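Local coordinates for CaaX farnesyltransferase beta subunit Ram1 (Aspergillus fumigatus, PDB 4L9P), which probably provides the peptide-binding side of the zinc-dependent heterodimer that transfers a farnesyl group from farnesyl diphosphate to a CaaX cysteine of target proteins, at residues D223-A226 and M227-W230; P272-E275 and A276-N279. All coordinates share one frame; numbering follows the deposited sequence.

Contact 1 of 2, residues D223-A226 and M227-W230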
ATOM      1  N   ASP B 223       1.418 -26.218   8.361  1.00 13.90           N
ATOM      2  CA  ASP B 223       0.650 -26.689   9.506  1.00 13.60           C
ATOM      3  C   ASP B 223      -0.550 -25.754   9.633  1.00 11.78           C
ATOM      4  O   ASP B 223      -0.448 -24.655  10.166  1.00 11.60           O
ATOM      5  CB  ASP B 223       1.504 -26.705  10.794  1.00 15.33           C
ATOM      6  CG  ASP B 223       0.743 -27.253  12.012  1.00 17.83           C
ATOM      7  OD1 ASP B 223      -0.512 -27.257  12.036  1.00 16.99           O
ATOM      8  OD2 ASP B 223       1.415 -27.712  12.951  1.00 20.82           O
ATOM      9  N   ARG B 224      -1.682 -26.185   9.083  1.00 12.07           N
ATOM     10  CA  ARG B 224      -2.865 -25.296   9.026  1.00 12.40           C
ATOM     11  C   ARG B 224      -3.457 -24.977  10.357  1.00 12.48           C
ATOM     12  O   ARG B 224      -3.853 -23.815  10.583  1.00 12.34           O
ATOM     13  CB  ARG B 224      -4.044 -25.909   8.266  1.00 16.74           C
ATOM     14  CG  ARG B 224      -4.108 -25.897   6.834  1.00 21.37           C
ATOM     15  CD  ARG B 224      -5.159 -27.041   6.624  1.00 24.62           C
ATOM     16  NE  ARG B 224      -6.408 -26.452   6.360  1.00 24.11           N
ATOM     17  CZ  ARG B 224      -7.565 -27.024   6.132  1.00 20.01           C
ATOM     18  NH1 ARG B 224      -7.822 -28.343   6.316  1.00 17.99           N
ATOM     19  NH2 ARG B 224      -8.505 -26.178   5.762  1.00 18.43           N
ATOM     20  N   LYS B 225      -3.573 -25.971  11.247  1.00 12.71           N
ATOM     21  CA  LYS B 225      -4.104 -25.685  12.573  1.00 13.95           C
ATOM     22  C   LYS B 225      -3.211 -24.697  13.330  1.00 12.01           C
ATOM     23  O   LYS B 225      -3.707 -23.758  13.976  1.00 12.07           O
ATOM     24  CB  LYS B 225      -4.288 -26.979  13.398  1.00 16.95           C
ATOM     25  CG  LYS B 225      -4.869 -26.632  14.714  1.00 19.84           C
ATOM     26  CD  LYS B 225      -5.356 -27.832  15.433  1.00 21.93           C
ATOM     27  CE  LYS B 225      -6.625 -27.498  16.072  1.00 21.89           C
ATOM     28  NZ  LYS B 225      -7.119 -28.702  16.699  1.00 21.02           N
ATOM     29  N   ALA B 226      -1.882 -24.872  13.236  1.00 10.37           N
ATOM     30  CA  ALA B 226      -1.010 -23.981  13.974  1.00  9.78           C
ATOM     31  C   ALA B 226      -1.057 -22.585  13.321  1.00  8.65           C
ATOM     32  O   ALA B 226      -1.000 -21.565  14.023  1.00  9.46           O
ATOM     33  CB  ALA B 226       0.400 -24.538  13.991  1.00 10.48           C
ATOM     34  N   MET B 227      -1.182 -22.525  11.995  1.00  8.37           N
ATOM     35  CA  MET B 227      -1.363 -21.215  11.352  1.00  7.73           C
ATOM     36  C   MET B 227      -2.602 -20.481  11.857  1.00  7.09           C
ATOM     37  O   MET B 227      -2.556 -19.250  12.087  1.00  6.87           O
ATOM     38  CB  MET B 227      -1.512 -21.395   9.829  1.00  8.27           C
ATOM     39  CG  MET B 227      -1.702 -20.080   9.036  1.00  8.47           C
ATOM     40  SD  MET B 227      -0.154 -19.108   8.917  1.00  8.58           S
ATOM     41  CE  MET B 227       0.741 -20.054   7.700  1.00  9.76           C
ATOM     42  N   TRP B 228      -3.721 -21.197  11.986  1.00  7.03           N
ATOM     43  CA  TRP B 228      -4.949 -20.618  12.519  1.00  6.86           C
ATOM     44  C   TRP B 228      -4.786 -20.123  13.969  1.00  7.40           C
ATOM     45  O   TRP B 228      -5.224 -18.999  14.296  1.00  7.62           O
ATOM     46  CB  TRP B 228      -6.013 -21.709  12.450  1.00  7.72           C
ATOM     47  CG  TRP B 228      -7.365 -21.380  13.005  1.00  7.78           C
ATOM     48  CD1 TRP B 228      -8.301 -20.503  12.515  1.00  7.62           C
ATOM     49  CD2 TRP B 228      -7.963 -22.034  14.118  1.00  6.82           C
ATOM     50  NE1 TRP B 228      -9.463 -20.555  13.277  1.00  8.92           N
ATOM     51  CE2 TRP B 228      -9.275 -21.493  14.277  1.00  8.11           C
ATOM     52  CE3 TRP B 228      -7.501 -23.014  15.002  1.00  8.16           C
ATOM     53  CZ2 TRP B 228     -10.182 -21.951  15.294  1.00  9.21           C
ATOM     54  CZ3 TRP B 228      -8.378 -23.470  16.015  1.00  9.42           C
ATOM     55  CH2 TRP B 228      -9.712 -22.942  16.144  1.00  9.54           C
ATOM     56  N   LYS B 229      -4.138 -20.921  14.819  1.00  8.30           N
ATOM     57  CA  LYS B 229      -3.929 -20.463  16.184  1.00  8.56           C
ATOM     58  C   LYS B 229      -3.066 -19.194  16.243  1.00  7.85           C
ATOM     59  O   LYS B 229      -3.372 -18.269  16.996  1.00  8.73           O
ATOM     60  CB  LYS B 229      -3.277 -21.577  17.031  1.00  9.86           C
ATOM     61  CG  LYS B 229      -4.258 -22.737  17.289  1.00 13.17           C
ATOM     62  CD  LYS B 229      -3.628 -23.788  18.154  1.00 18.41           C
ATOM     63  CE  LYS B 229      -4.658 -24.738  18.657  1.00 23.45           C
ATOM     64  NZ  LYS B 229      -3.942 -25.507  19.703  1.00 27.08           N
ATOM     65  N   TRP B 230      -2.000 -19.163  15.435  1.00  7.30           N
ATOM     66  CA  TRP B 230      -1.089 -18.033  15.451  1.00  6.69           C
ATOM     67  C   TRP B 230      -1.806 -16.813  14.877  1.00  6.57           C
ATOM     68  O   TRP B 230      -1.749 -15.717  15.475  1.00  6.97           O
ATOM     69  CB  TRP B 230       0.201 -18.363  14.676  1.00  7.17           C
ATOM     70  CG  TRP B 230       0.979 -17.122  14.365  1.00  6.73           C
ATOM     71  CD1 TRP B 230       1.669 -16.311  15.259  1.00  7.57           C
ATOM     72  CD2 TRP B 230       1.136 -16.507  13.063  1.00  6.27           C
ATOM     73  NE1 TRP B 230       2.173 -15.229  14.585  1.00  7.89           N
ATOM     74  CE2 TRP B 230       1.906 -15.336  13.247  1.00  6.29           C
ATOM     75  CE3 TRP B 230       0.731 -16.881  11.769  1.00  7.17           C
ATOM     76  CZ2 TRP B 230       2.250 -14.496  12.195  1.00  6.89           C
ATOM     77  CZ3 TRP B 230       1.042 -16.088  10.719  1.00  6.46           C
ATOM     78  CH2 TRP B 230       1.837 -14.900  10.934  1.00  6.94           C
TER

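Contact 2 of 2, residues P272-E275 and A276-N279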
ATOM      1  N   PRO B 272     -10.438 -20.840  20.238  1.00 11.73           N
ATOM      2  CA  PRO B 272     -11.161 -20.563  21.492  1.00 15.07           C
ATOM      3  C   PRO B 272     -10.326 -19.736  22.500  1.00 17.70           C
ATOM      4  O   PRO B 272     -10.928 -18.978  23.312  1.00 20.61           O
ATOM      5  CB  PRO B 272     -11.568 -21.950  21.993  1.00 16.59           C
ATOM      6  CG  PRO B 272     -10.965 -22.928  21.096  1.00 15.24           C
ATOM      7  CD  PRO B 272     -10.400 -22.248  19.868  1.00 12.75           C
ATOM      8  N   GLU B 273      -8.982 -19.771  22.406  1.00 17.81           N
ATOM      9  CA  GLU B 273      -8.106 -18.975  23.308  1.00 21.39           C
ATOM     10  C   GLU B 273      -7.650 -17.619  22.841  1.00 21.00           C
ATOM     11  O   GLU B 273      -6.854 -16.961  23.493  1.00 23.26           O
ATOM     12  CB  GLU B 273      -6.828 -19.764  23.583  1.00 24.59           C
ATOM     13  CG  GLU B 273      -7.118 -21.073  24.271  1.00 26.71           C
ATOM     14  CD  GLU B 273      -7.752 -20.844  25.600  1.00 30.64           C
ATOM     15  OE1 GLU B 273      -7.159 -20.058  26.386  1.00 32.53           O
ATOM     16  OE2 GLU B 273      -8.820 -21.461  25.865  1.00 32.37           O
ATOM     17  N   ALA B 274      -8.156 -17.188  21.713  1.00 16.76           N
ATOM     18  CA  ALA B 274      -7.739 -15.922  21.138  1.00 15.30           C
ATOM     19  C   ALA B 274      -8.116 -14.798  22.096  1.00 14.22           C
ATOM     20  O   ALA B 274      -9.243 -14.714  22.587  1.00 13.73           O
ATOM     21  CB  ALA B 274      -8.401 -15.717  19.789  1.00 15.04           C
ATOM     22  N   GLU B 275      -7.172 -13.917  22.336  1.00 14.29           N
ATOM     23  CA  GLU B 275      -7.358 -12.813  23.273  0.56 13.41           C
ATOM     24  C   GLU B 275      -8.477 -11.907  22.857  1.00 12.25           C
ATOM     25  O   GLU B 275      -9.210 -11.363  23.699  1.00 12.85           O
ATOM     26  CB  GLU B 275      -6.058 -12.016  23.377  0.56 14.99           C
ATOM     27  CG  GLU B 275      -5.034 -12.767  24.174  0.56 18.36           C
ATOM     28  CD  GLU B 275      -5.218 -12.626  25.659  0.56 22.17           C
ATOM     29  OE1 GLU B 275      -5.831 -11.643  26.100  0.56 24.02           O
ATOM     30  OE2 GLU B 275      -4.689 -13.482  26.393  0.56 23.24           O
ATOM     31  N   ALA B 276      -8.617 -11.743  21.536  1.00 11.41           N
ATOM     32  CA  ALA B 276      -9.648 -10.863  21.027  1.00 12.48           C
ATOM     33  C   ALA B 276     -11.025 -11.321  21.438  1.00  9.55           C
ATOM     34  O   ALA B 276     -11.973 -10.502  21.477  1.00 10.35           O
ATOM     35  CB  ALA B 276      -9.580 -10.704  19.497  1.00 12.62           C
ATOM     36  N   ARG B 277     -11.171 -12.592  21.818  1.00  8.94           N
ATOM     37  CA  ARG B 277     -12.513 -13.036  22.310  1.00  8.52           C
ATOM     38  C   ARG B 277     -12.889 -12.314  23.597  1.00 10.92           C
ATOM     39  O   ARG B 277     -14.090 -12.174  23.910  1.00 12.81           O
ATOM     40  CB  ARG B 277     -12.582 -14.554  22.483  1.00  8.67           C
ATOM     41  CG  ARG B 277     -12.657 -15.297  21.126  1.00  8.71           C
ATOM     42  CD  ARG B 277     -12.741 -16.771  21.438  1.00  9.86           C
ATOM     43  NE  ARG B 277     -13.031 -17.575  20.260  1.00  9.08           N
ATOM     44  CZ  ARG B 277     -14.246 -17.722  19.718  1.00  9.16           C
ATOM     45  NH1 ARG B 277     -15.318 -17.180  20.302  1.00 10.13           N
ATOM     46  NH2 ARG B 277     -14.380 -18.453  18.621  1.00  9.27           N
ATOM     47  N   GLN B 278     -11.901 -11.880  24.360  1.00 11.60           N
ATOM     48  CA  GLN B 278     -12.199 -11.160  25.623  0.53 12.80           C
ATOM     49  C   GLN B 278     -12.811  -9.789  25.336  1.00 14.80           C
ATOM     50  O   GLN B 278     -13.391  -9.159  26.241  1.00 18.04           O
ATOM     51  CB  GLN B 278     -10.959 -10.960  26.503  0.53 13.53           C
ATOM     52  CG  GLN B 278     -10.418 -12.202  27.186  0.53 14.16           C
ATOM     53  CD  GLN B 278     -11.459 -12.865  28.065  0.53 14.95           C
ATOM     54  OE1 GLN B 278     -11.946 -12.309  29.088  0.53 14.52           O
ATOM     55  NE2 GLN B 278     -11.817 -14.071  27.669  0.53 16.54           N
ATOM     56  N   ASN B 279     -12.670  -9.321  24.094  1.00 15.67           N
ATOM     57  CA  ASN B 279     -13.194  -8.031  23.685  1.00 18.98           C
ATOM     58  C   ASN B 279     -14.439  -8.175  22.842  1.00 19.79           C
ATOM     59  O   ASN B 279     -14.764  -7.268  22.008  1.00 22.59           O
ATOM     60  CB  ASN B 279     -12.122  -7.284  22.880  1.00 23.16           C
ATOM     61  CG  ASN B 279     -10.818  -7.165  23.649  1.00 25.76           C
ATOM     62  OD1 ASN B 279      -9.860  -7.909  23.401  1.00 27.63           O
ATOM     63  ND2 ASN B 279     -10.769  -6.227  24.585  1.00 25.41           N
TER
HETATM   64  O   HOH W   1     -10.285 -15.833  25.079  1.00 38.64           O

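Contact 1 of 2, residues D223-A226 and M227-W230
M227 N donates to D223 O at 2.9 Å, closing the first turn of helix 224-234. D223 sits just before the helix and fills the N-cap position. Its carboxylate reaches forward to the first turn, where D223 OD1 accepts from A226 N at 3.0 Å. The N-H comes in from above the carboxylate plane, yet the bond is fairly straight at 163°. One residue thus serves the turn with both its main-chain carbonyl and its carboxylate, and its negative charge should suit the positive end of the helix dipole. D223 N is itself held by Q184 OE1. Regular i to i+4 bonds follow. W228 N donates to R224 O, K229 N to K225 O and W230 N to A226 O.

This is the capped start of one helix of the alpha-alpha toroid, the helical fold of prenyltransferase beta subunits. W228 CB lies 3.4 Å from K225 O. With CG anti to the backbone N (chi1 177°), the indole turns its CE3 edge to the same carbonyl. K225 O sits at that edge, near the ring plane, 4.0 Å from W228 CE3. On the pyrrole side W228 NE1 donates to A269 O, while F517 meets the indole edge-to-face. K229 turns its CG beside its own backbone N, which brings K229 CG to 3.5 Å from K225 O. Both lysine chains then run outward, with K225 CE and K229 CE 4.3 Å apart. The like-charged K225 NZ and K229 NZ are 5.4 Å apart, and K225 NZ has a weak bond to D518 O.

Contact 2 of 2, residues P272-E275 and A276-N279
R277 lays its side chain back alongside the main chain of P272. Its CG stands beside its own backbone N (chi1 -74°), and the chain is extended from there to NE. This brings R277 CD to 3.4 Å from P272 O. R277 NE lies 3.7 Å from P272 CA, with the guanidinium oblique to that carbon. The last torsion (chi4 -79°) turns the flat group out of line with the chain. NE then donates to P271 O and NH2 to L270 O, so two carbonyls just upstream fix its rotation. At the root of the side chain, R277 CB packs on the A274 carbonyl, 3.3 Å from A274 O.

A274 O receives two donors. R277 N donates to A274 O at 3.0 Å from above the carbonyl plane, and a water donates to A274 O at 2.9 Å. Q278 CB lies 3.3 Å from E275 O. Q278 is modelled in two conformers, so the weak bond of its NE2 to that water is doubtful.

Q278 N donates to E275 O over 2.8 Å, also from above the carbonyl plane. N279 N repeats the step to A276 O. Such i+3 to i bonds, with helical backbone angles at 275-278, mark overlapping beta turns, here in the loop joining helices 251-263 and 288-293 of the alpha-alpha toroid.

Overall arrangement
Contact 1 comes first along the chain and contact 2 follows after helix 251-263. Their centres are about 16 Å apart. They touch where W228 CH2 packs on P272 CD at 3.9 Å. A269 is a shared neighbour, touched by both W228 and R277. The loop of contact 2 thus lies against the helix start of contact 1. Both are peripheral, with centres about 25 and 31 Å from the centre of the chain. Neither holds a zinc ligand or a residue of the isoprenoid pocket. The W230 side chain of contact 1 lies about 12 Å from the bound isoprenoid analogue.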